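Local coordinates for protein lysyl oxidase (Pichia pastoris, PDB 1W7C) that probably oxidises primary amines, lysyl side chains among them, to aldehydes as a homodimeric copper enzyme carrying a topaquinone cofactor, at residues E343-N351 with S484-L492; V456-A464 with H654-I665. All blocks are in the same frame, centred on the assembly; numbering follows the deposited sequence.

Interaction 1 (E343-N351 with S484-L492); sequences EYGSDDPFN and SGSFHDHVL. With CU (copper (II) ion), chain C.
Antiparallel strand pairing joins Glu343 and Tyr344, on strand 329-344, to Asp489 and His488, on strand 488-498, in the buried interior of the catalytic domain where copper is bound. Glu343 and Asp489 form a hydrogen-bonded pair: Glu343 N gives to Asp489 O at 2.9 Å, and Asp489 N returns a bond to Glu343 O. Beyond the non-hydrogen-bonded pair Tyr344 and His488, Gly345 N reaches Phe487 O almost in a straight line (175° at the hydrogen).

On the face carrying Tyr344 and His488 the two side chains run side by side. CB of His488 sits over the centre of the phenol ring, 3.5 Å from its centroid, in a CH-pi contact, while the imidazole is slid along so that the near-parallel rings, their planes at 19°, barely overlap. With chi1 at 57°, CG of His488 stands between the backbone N and the carbonyl carbon, which lays the imidazole beside the phenol. ND1 donates to Ser486 O in the ring plane, fixing the ring's rotation, and NE2 binds copper at 2.0 Å, as does NE2 of His490. Were Tyr344 exchanged for an alanine, CB of His488 would probably lose the ring face it packs on, and one side of this copper ligand would be left without its neighbour.

Farther along both segments, ND2 of Asn351 donates to Ser486 OG at 2.7 Å, and a water joins that hydroxyl to Ser346 OG and Asp348 OD1. On the face of Glu343 and Asp489, another water donates to both Glu343 OE2 and Asp489 OD2, which lie 4.7 Å apart. Arg583 forms a salt bridge with Glu343 and His653 bonds to Asp489, so the proximity of two buried carboxylates is likely to be offset by the shared water and these outside partners.

Interaction 2 (V456-A464 with H654-I665); sequences VRAAGYIQA and HLPNSNDLPNTI. With CU (copper (II) ion), chain C.
Ile462 supplies the apolar part of this contact, entering the loop 654-665 with both branches. Its CD1 packs 3.7 Å from Pro656 CB, and CG2 comes 3.4 Å from Thr664 OG1 while also approaching CE1 of the His654 imidazole. The torsion that sets CG2 anti to the carbonyl carbon leaves CG1 to carry CD1 toward the proline (chi1 63°).

Aromatic-amide packing marks the other end. The amide of Asn663 stands nearly upright on the Tyr461 ring, the planes 84° apart, with ND2 3.2 Å above the ring plane over its centre. In its own amide plane that nitrogen also donates to Pro662 O, which helps fix its orientation. The phenol OH reaches Thr264 O.

The metal site enters here through His654, the third histidine of the copper centre of a copper/topaquinone amine oxidase, with ND1 2.0 Å from the metal. The far nitrogen, NE2, donates to Asp660 OD1 at 2.9 Å in a His-carboxylate hydrogen bond; OD1 lies in the imidazole plane, whereas NE2 meets the carboxylate from above its plane. The hydroxyl of Thr664 gives a second bond to the same oxygen, on its anti lone pair, and Asn657 N holds OD2. Asp660 thus positions a copper ligand from the second shell and would probably make its imidazole a stronger donor to the metal.

Backbone polar links complete the contact: Thr664 N donates to Gly460 O at 2.9 Å, and a water accepts from Ile462 N while donating to Asp660 O and Pro662 O.

Centred about 13 Å apart, the two contacts meet at one copper ion: interaction 1 supplies His488 and His490, interaction 2 supplies His654, and the water bound to the metal belongs to both. Along the chain their segments alternate, in the order 343-351, 456-464, 484-492, 654-665, all within the enzyme domain. Strand 488-498 pairs with strand 642-654, and His488 O probably accepts a hydrogen bond from His654 N. A second tie, probably also a hydrogen bond, joins Asn351 OD1 to Gln463 NE2. Both contacts also reach the second subunit. Segments far apart in sequence thus converge on one metal site.

Interaction 1 (E343-N351 with S484-L492)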
loop_
_atom_site.group_PDB
_atom_site.type_symbol
_atom_site.label_atom_id
_atom_site.label_comp_id
_atom_site.label_asym_id
_atom_site.label_seq_id
_atom_site.Cartn_x
_atom_site.Cartn_y
_atom_site.Cartn_z
ATOM N N GLU A 343 -12.876 8.515 16.678
ATOM C CA GLU A 343 -14.134 8.204 17.292
ATOM C C GLU A 343 -14.021 6.871 18.042
ATOM O O GLU A 343 -13.790 5.828 17.417
ATOM C CB GLU A 343 -15.220 8.094 16.218
ATOM C CG GLU A 343 -16.610 7.800 16.772
ATOM C CD GLU A 343 -17.644 7.505 15.716
ATOM O OE1 GLU A 343 -18.833 7.496 16.088
ATOM O OE2 GLU A 343 -17.265 7.194 14.563
ATOM N N TYR A 344 -14.187 6.917 19.352
ATOM C CA TYR A 344 -13.943 5.767 20.238
ATOM C C TYR A 344 -15.214 5.039 20.584
ATOM O O TYR A 344 -16.277 5.671 20.699
ATOM C CB TYR A 344 -13.216 6.227 21.528
ATOM C CG TYR A 344 -11.797 6.655 21.262
ATOM C CD1 TYR A 344 -11.519 7.837 20.590
ATOM C CD2 TYR A 344 -10.697 5.862 21.639
ATOM C CE1 TYR A 344 -10.240 8.208 20.293
ATOM C CE2 TYR A 344 -9.416 6.234 21.321
ATOM C CZ TYR A 344 -9.201 7.402 20.649
ATOM O OH TYR A 344 -7.913 7.748 20.348
ATOM N N GLY A 345 -15.099 3.715 20.733
ATOM C CA GLY A 345 -16.161 2.897 21.295
ATOM C C GLY A 345 -15.702 2.311 22.611
ATOM O O GLY A 345 -14.579 1.839 22.703
ATOM N N SER A 346 -16.572 2.293 23.624
ATOM C CA SER A 346 -16.115 1.873 24.949
ATOM C C SER A 346 -17.262 1.526 25.850
ATOM O O SER A 346 -18.391 1.868 25.570
ATOM C CB SER A 346 -15.368 3.043 25.585
ATOM O OG SER A 346 -14.853 2.763 26.873
ATOM N N ASP A 347 -16.939 0.795 26.905
ATOM C CA ASP A 347 -17.857 0.577 27.992
ATOM C C ASP A 347 -17.933 1.753 28.939
ATOM O O ASP A 347 -18.863 1.802 29.751
ATOM C CB ASP A 347 -17.485 -0.684 28.801
ATOM C CG ASP A 347 -16.055 -0.639 29.380
ATOM O OD1 ASP A 347 -15.128 -0.107 28.705
ATOM O OD2 ASP A 347 -15.767 -1.177 30.473
ATOM N N ASP A 348 -16.973 2.679 28.868
ATOM C CA ASP A 348 -16.839 3.738 29.873
ATOM C C ASP A 348 -17.265 5.089 29.336
ATOM O O ASP A 348 -17.299 5.295 28.124
ATOM C CB ASP A 348 -15.437 3.701 30.530
ATOM C CG ASP A 348 -14.376 4.444 29.789
ATOM O OD1 ASP A 348 -13.228 3.908 29.791
ATOM O OD2 ASP A 348 -14.545 5.577 29.298
ATOM N N PRO A 349 -17.692 5.987 30.223
ATOM C CA PRO A 349 -18.289 7.245 29.771
ATOM C C PRO A 349 -17.280 8.319 29.347
ATOM O O PRO A 349 -17.697 9.434 28.990
ATOM C CB PRO A 349 -19.073 7.711 30.982
ATOM C CG PRO A 349 -18.301 7.166 32.136
ATOM C CD PRO A 349 -17.792 5.830 31.686
ATOM N N PHE A 350 -15.988 8.038 29.414
ATOM C CA PHE A 350 -15.014 8.947 28.817
ATOM C C PHE A 350 -14.758 8.567 27.372
ATOM O O PHE A 350 -15.003 9.372 26.451
ATOM C CB PHE A 350 -13.724 9.014 29.600
ATOM C CG PHE A 350 -12.822 10.135 29.148
ATOM C CD1 PHE A 350 -12.965 11.427 29.667
ATOM C CD2 PHE A 350 -11.852 9.926 28.195
ATOM C CE1 PHE A 350 -12.139 12.455 29.252
ATOM C CE2 PHE A 350 -11.055 10.973 27.775
ATOM C CZ PHE A 350 -11.197 12.228 28.313
ATOM N N ASN A 351 -14.269 7.358 27.155
ATOM C CA ASN A 351 -13.930 6.950 25.793
ATOM C C ASN A 351 -15.178 6.845 24.920
ATOM O O ASN A 351 -15.141 7.211 23.756
ATOM C CB ASN A 351 -13.090 5.678 25.782
ATOM C CG ASN A 351 -11.641 5.920 26.207
ATOM O OD1 ASN A 351 -11.245 7.025 26.572
ATOM N ND2 ASN A 351 -10.839 4.883 26.130
ATOM N N SER A 484 -7.025 -1.318 28.872
ATOM C CA SER A 484 -7.616 -1.733 27.611
ATOM C C SER A 484 -7.092 -0.891 26.457
ATOM O O SER A 484 -6.986 0.315 26.574
ATOM C CB SER A 484 -9.101 -1.484 27.658
ATOM O OG SER A 484 -9.685 -1.923 26.455
ATOM N N GLY A 485 -6.838 -1.538 25.320
ATOM C CA GLY A 485 -6.626 -0.823 24.059
ATOM C C GLY A 485 -7.947 -0.411 23.398
ATOM O O GLY A 485 -8.460 -1.057 22.468
ATOM N N SER A 486 -8.507 0.691 23.864
ATOM C CA SER A 486 -9.817 1.116 23.396
ATOM C C SER A 486 -9.941 1.201 21.861
ATOM O O SER A 486 -9.184 1.841 21.177
ATOM C CB SER A 486 -10.186 2.469 24.005
ATOM O OG SER A 486 -10.548 2.331 25.366
ATOM N N PHE A 487 -10.979 0.621 21.357
ATOM C CA PHE A 487 -11.234 0.572 19.937
ATOM C C PHE A 487 -11.696 1.904 19.346
ATOM O O PHE A 487 -12.572 2.568 19.918
ATOM C CB PHE A 487 -12.342 -0.464 19.854
ATOM C CG PHE A 487 -12.837 -0.836 18.485
ATOM C CD1 PHE A 487 -14.142 -1.334 18.350
ATOM C CD2 PHE A 487 -12.028 -0.858 17.385
ATOM C CE1 PHE A 487 -14.618 -1.753 17.126
ATOM C CE2 PHE A 487 -12.526 -1.283 16.147
ATOM C CZ PHE A 487 -13.804 -1.709 16.027
ATOM N N HIS A 488 -11.097 2.326 18.235
ATOM C CA HIS A 488 -11.475 3.602 17.644
ATOM C C HIS A 488 -11.262 3.594 16.152
ATOM O O HIS A 488 -10.482 2.802 15.616
ATOM C CB HIS A 488 -10.728 4.763 18.297
ATOM C CG HIS A 488 -9.237 4.623 18.214
ATOM N ND1 HIS A 488 -8.529 3.763 19.033
ATOM C CD2 HIS A 488 -8.311 5.195 17.388
ATOM C CE1 HIS A 488 -7.241 3.815 18.716
ATOM N NE2 HIS A 488 -7.078 4.681 17.728
ATOM N N ASP A 489 -11.998 4.473 15.472
ATOM C CA ASP A 489 -11.790 4.764 14.077
ATOM C C ASP A 489 -11.071 6.089 13.915
ATOM O O ASP A 489 -11.429 7.078 14.552
ATOM C CB ASP A 489 -13.125 4.890 13.332
ATOM C CG ASP A 489 -13.746 3.566 12.976
ATOM O OD1 ASP A 489 -13.027 2.532 12.959
ATOM O OD2 ASP A 489 -14.956 3.501 12.716
ATOM N N HIS A 490 -10.055 6.088 13.071
ATOM C CA HIS A 490 -9.476 7.297 12.491
ATOM C C HIS A 490 -10.091 7.439 11.099
ATOM O O HIS A 490 -10.062 6.474 10.336
ATOM C CB HIS A 490 -7.979 7.160 12.306
ATOM C CG HIS A 490 -7.214 6.972 13.574
ATOM N ND1 HIS A 490 -6.738 8.025 14.321
ATOM C CD2 HIS A 490 -6.744 5.841 14.165
ATOM C CE1 HIS A 490 -6.041 7.553 15.340
ATOM N NE2 HIS A 490 -6.040 6.226 15.273
ATOM N N VAL A 491 -10.608 8.615 10.747
ATOM C CA VAL A 491 -11.068 8.869 9.387
ATOM C C VAL A 491 -10.642 10.273 8.986
ATOM O O VAL A 491 -10.741 11.211 9.795
ATOM C CB VAL A 491 -12.585 8.663 9.163
ATOM C CG1 VAL A 491 -12.871 8.458 7.671
ATOM C CG2 VAL A 491 -13.125 7.503 9.972
ATOM N N LEU A 492 -10.132 10.422 7.780
ATOM C CA LEU A 492 -9.559 11.680 7.257
ATOM C C LEU A 492 -10.283 11.969 5.941
ATOM O O LEU A 492 -10.424 11.066 5.124
ATOM C CB LEU A 492 -8.046 11.565 6.961
ATOM C CG LEU A 492 -7.110 11.412 8.120
ATOM C CD1 LEU A 492 -7.038 9.972 8.567
ATOM C CD2 LEU A 492 -5.712 11.927 7.754
HETATM CU CU CU C . -5.385 4.888 16.635
HETATM O O HOH W 1 -16.884 4.522 14.253
HETATM O O HOH W 2 -12.283 2.465 27.547
HETATM O O HOH W 3 -4.242 6.048 18.124
#

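Interaction 2 (V456-A464 with H654-I665)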
loop_
_atom_site.group_PDB
_atom_site.type_symbol
_atom_site.label_atom_id
_atom_site.label_comp_id
_atom_site.label_asym_id
_atom_site.label_seq_id
_atom_site.Cartn_x
_atom_site.Cartn_y
_atom_site.Cartn_z
ATOM N N VAL A 456 -1.282 8.901 4.649
ATOM C CA VAL A 456 -1.128 9.235 6.047
ATOM C C VAL A 456 -0.666 8.000 6.811
ATOM O O VAL A 456 -1.048 6.874 6.473
ATOM C CB VAL A 456 -2.443 9.798 6.650
ATOM C CG1 VAL A 456 -3.563 8.793 6.622
ATOM C CG2 VAL A 456 -2.250 10.321 8.046
ATOM N N ARG A 457 0.162 8.232 7.831
ATOM C CA ARG A 457 0.509 7.204 8.805
ATOM C C ARG A 457 0.316 7.804 10.195
ATOM O O ARG A 457 0.555 8.992 10.396
ATOM C CB ARG A 457 1.962 6.748 8.634
ATOM C CG ARG A 457 2.235 6.140 7.244
ATOM C CD ARG A 457 3.681 5.813 7.059
ATOM N NE ARG A 457 3.982 5.200 5.766
ATOM C CZ ARG A 457 3.846 3.898 5.495
ATOM N NH1 ARG A 457 3.441 3.043 6.405
ATOM N NH2 ARG A 457 4.166 3.436 4.286
ATOM N N ALA A 458 -0.069 6.991 11.162
ATOM C CA ALA A 458 -0.256 7.461 12.540
ATOM C C ALA A 458 0.732 6.758 13.500
ATOM O O ALA A 458 1.117 5.566 13.327
ATOM C CB ALA A 458 -1.666 7.200 12.976
ATOM N N ALA A 459 1.116 7.453 14.534
ATOM C CA ALA A 459 1.970 6.880 15.572
ATOM C C ALA A 459 1.568 7.637 16.863
ATOM O O ALA A 459 0.588 8.427 16.909
ATOM C CB ALA A 459 3.510 7.037 15.255
ATOM N N GLY A 460 2.331 7.407 17.891
ATOM C CA GLY A 460 2.195 8.123 19.130
ATOM C C GLY A 460 1.530 7.232 20.160
ATOM O O GLY A 460 1.551 6.009 20.023
ATOM N N TYR A 461 1.051 7.864 21.239
ATOM C CA TYR A 461 0.369 7.151 22.316
ATOM C C TYR A 461 -1.077 6.989 21.991
ATOM O O TYR A 461 -1.759 7.927 21.602
ATOM C CB TYR A 461 0.496 7.932 23.611
ATOM C CG TYR A 461 1.842 7.860 24.305
ATOM C CD1 TYR A 461 2.716 8.928 24.305
ATOM C CD2 TYR A 461 2.238 6.710 24.950
ATOM C CE1 TYR A 461 3.957 8.843 24.933
ATOM C CE2 TYR A 461 3.457 6.606 25.579
ATOM C CZ TYR A 461 4.304 7.680 25.579
ATOM O OH TYR A 461 5.521 7.599 26.216
ATOM N N ILE A 462 -1.563 5.803 22.245
ATOM C CA ILE A 462 -2.999 5.570 22.133
ATOM C C ILE A 462 -3.784 6.193 23.302
ATOM O O ILE A 462 -3.248 6.348 24.379
ATOM C CB ILE A 462 -3.328 4.052 22.064
ATOM C CG1 ILE A 462 -2.915 3.335 23.351
ATOM C CG2 ILE A 462 -2.719 3.441 20.858
ATOM C CD1 ILE A 462 -3.369 1.884 23.451
ATOM N N GLN A 463 -5.060 6.497 23.081
ATOM C CA GLN A 463 -5.972 6.804 24.156
ATOM C C GLN A 463 -6.578 5.487 24.603
ATOM O O GLN A 463 -7.552 5.020 24.059
ATOM C CB GLN A 463 -7.015 7.820 23.732
ATOM C CG GLN A 463 -7.962 8.177 24.855
ATOM C CD GLN A 463 -8.945 9.273 24.519
ATOM O OE1 GLN A 463 -8.577 10.268 23.949
ATOM N NE2 GLN A 463 -10.194 9.086 24.896
ATOM N N ALA A 464 -5.918 4.873 25.563
ATOM C CA ALA A 464 -6.375 3.632 26.137
ATOM C C ALA A 464 -7.491 3.899 27.140
ATOM O O ALA A 464 -7.949 5.049 27.332
ATOM C CB ALA A 464 -5.224 2.976 26.811
ATOM N N HIS A 654 -8.725 0.977 14.419
ATOM C CA HIS A 654 -7.569 0.728 15.280
ATOM C C HIS A 654 -8.034 0.024 16.545
ATOM O O HIS A 654 -8.773 0.570 17.343
ATOM C CB HIS A 654 -6.878 2.032 15.604
ATOM C CG HIS A 654 -5.515 1.880 16.170
ATOM N ND1 HIS A 654 -4.768 2.966 16.574
ATOM C CD2 HIS A 654 -4.695 0.804 16.288
ATOM C CE1 HIS A 654 -3.576 2.558 16.989
ATOM N NE2 HIS A 654 -3.509 1.247 16.829
ATOM N N LEU A 655 -7.544 -1.207 16.706
ATOM C CA LEU A 655 -7.776 -2.058 17.872
ATOM C C LEU A 655 -6.376 -2.319 18.458
ATOM O O LEU A 655 -5.686 -3.300 18.086
ATOM C CB LEU A 655 -8.439 -3.368 17.453
ATOM C CG LEU A 655 -8.789 -4.271 18.642
ATOM C CD1 LEU A 655 -9.917 -3.676 19.485
ATOM C CD2 LEU A 655 -9.151 -5.694 18.209
ATOM N N PRO A 656 -5.898 -1.435 19.314
ATOM C CA PRO A 656 -4.525 -1.543 19.788
ATOM C C PRO A 656 -4.235 -2.859 20.502
ATOM O O PRO A 656 -5.044 -3.395 21.213
ATOM C CB PRO A 656 -4.381 -0.355 20.720
ATOM C CG PRO A 656 -5.326 0.668 20.132
ATOM C CD PRO A 656 -6.504 -0.164 19.752
ATOM N N ASN A 657 -3.024 -3.343 20.281
ATOM C CA ASN A 657 -2.527 -4.562 20.895
ATOM C C ASN A 657 -1.140 -4.297 21.486
ATOM O O ASN A 657 -0.722 -3.142 21.632
ATOM C CB ASN A 657 -2.578 -5.730 19.881
ATOM C CG ASN A 657 -1.535 -5.648 18.796
ATOM O OD1 ASN A 657 -0.417 -6.156 18.947
ATOM N ND2 ASN A 657 -1.865 -4.947 17.683
ATOM N N SER A 658 -0.404 -5.354 21.833
ATOM C CA SER A 658 0.959 -5.198 22.347
ATOM C C SER A 658 1.839 -4.388 21.418
ATOM O O SER A 658 2.745 -3.680 21.877
ATOM C CB SER A 658 1.578 -6.573 22.565
ATOM O OG SER A 658 1.743 -7.269 21.347
ATOM N N ASN A 659 1.569 -4.457 20.110
ATOM C CA ASN A 659 2.411 -3.747 19.141
ATOM C C ASN A 659 2.149 -2.261 19.103
ATOM O O ASN A 659 2.742 -1.574 18.278
ATOM C CB ASN A 659 2.310 -4.381 17.730
ATOM C CG ASN A 659 3.668 -4.704 17.161
ATOM O OD1 ASN A 659 4.526 -5.270 17.877
ATOM N ND2 ASN A 659 3.918 -4.335 15.908
ATOM N N ASP A 660 1.286 -1.774 20.014
ATOM C CA ASP A 660 1.011 -0.363 20.230
ATOM C C ASP A 660 1.558 0.180 21.570
ATOM O O ASP A 660 1.291 1.321 21.901
ATOM C CB ASP A 660 -0.484 -0.120 20.132
ATOM C CG ASP A 660 -1.029 -0.432 18.779
ATOM O OD1 ASP A 660 -0.938 0.472 17.901
ATOM O OD2 ASP A 660 -1.514 -1.543 18.527
ATOM N N LEU A 661 2.291 -0.644 22.316
ATOM C CA LEU A 661 2.912 -0.216 23.574
ATOM C C LEU A 661 4.418 -0.299 23.482
ATOM O O LEU A 661 4.926 -1.352 23.120
ATOM C CB LEU A 661 2.438 -1.062 24.760
ATOM C CG LEU A 661 0.960 -0.953 25.138
ATOM C CD1 LEU A 661 0.670 -1.957 26.262
ATOM C CD2 LEU A 661 0.582 0.469 25.486
ATOM N N PRO A 662 5.156 0.758 23.808
ATOM C CA PRO A 662 4.649 2.027 24.344
ATOM C C PRO A 662 3.958 2.953 23.353
ATOM O O PRO A 662 3.210 3.821 23.791
ATOM C CB PRO A 662 5.905 2.688 24.916
ATOM C CG PRO A 662 7.010 2.175 24.030
ATOM C CD PRO A 662 6.618 0.728 23.752
ATOM N N ASN A 663 4.182 2.749 22.058
ATOM C CA ASN A 663 3.599 3.607 21.017
ATOM C C ASN A 663 3.138 2.774 19.832
ATOM O O ASN A 663 3.670 1.698 19.550
ATOM C CB ASN A 663 4.625 4.599 20.450
ATOM C CG ASN A 663 4.608 6.004 21.068
ATOM O OD1 ASN A 663 5.066 6.932 20.406
ATOM N ND2 ASN A 663 4.117 6.168 22.291
ATOM N N THR A 664 2.152 3.307 19.117
ATOM C CA THR A 664 1.775 2.834 17.803
ATOM C C THR A 664 2.903 3.106 16.811
ATOM O O THR A 664 3.644 4.057 16.945
ATOM C CB THR A 664 0.495 3.584 17.395
ATOM O OG1 THR A 664 -0.561 3.202 18.288
ATOM C CG2 THR A 664 0.036 3.233 16.002
ATOM N N ILE A 665 3.045 2.231 15.820
ATOM C CA ILE A 665 4.056 2.356 14.774
ATOM C C ILE A 665 3.444 2.775 13.427
ATOM O O ILE A 665 2.339 2.388 13.069
ATOM C CB ILE A 665 4.949 1.082 14.674
ATOM C CG1 ILE A 665 4.209 -0.126 14.111
ATOM C CG2 ILE A 665 5.583 0.807 16.037
ATOM C CD1 ILE A 665 5.053 -1.382 14.030
HETATM CU CU CU C . -5.385 4.888 16.635
HETATM O O HOH W 4 0.466 3.716 22.932
HETATM O O HOH W 3 -4.242 6.048 18.124
#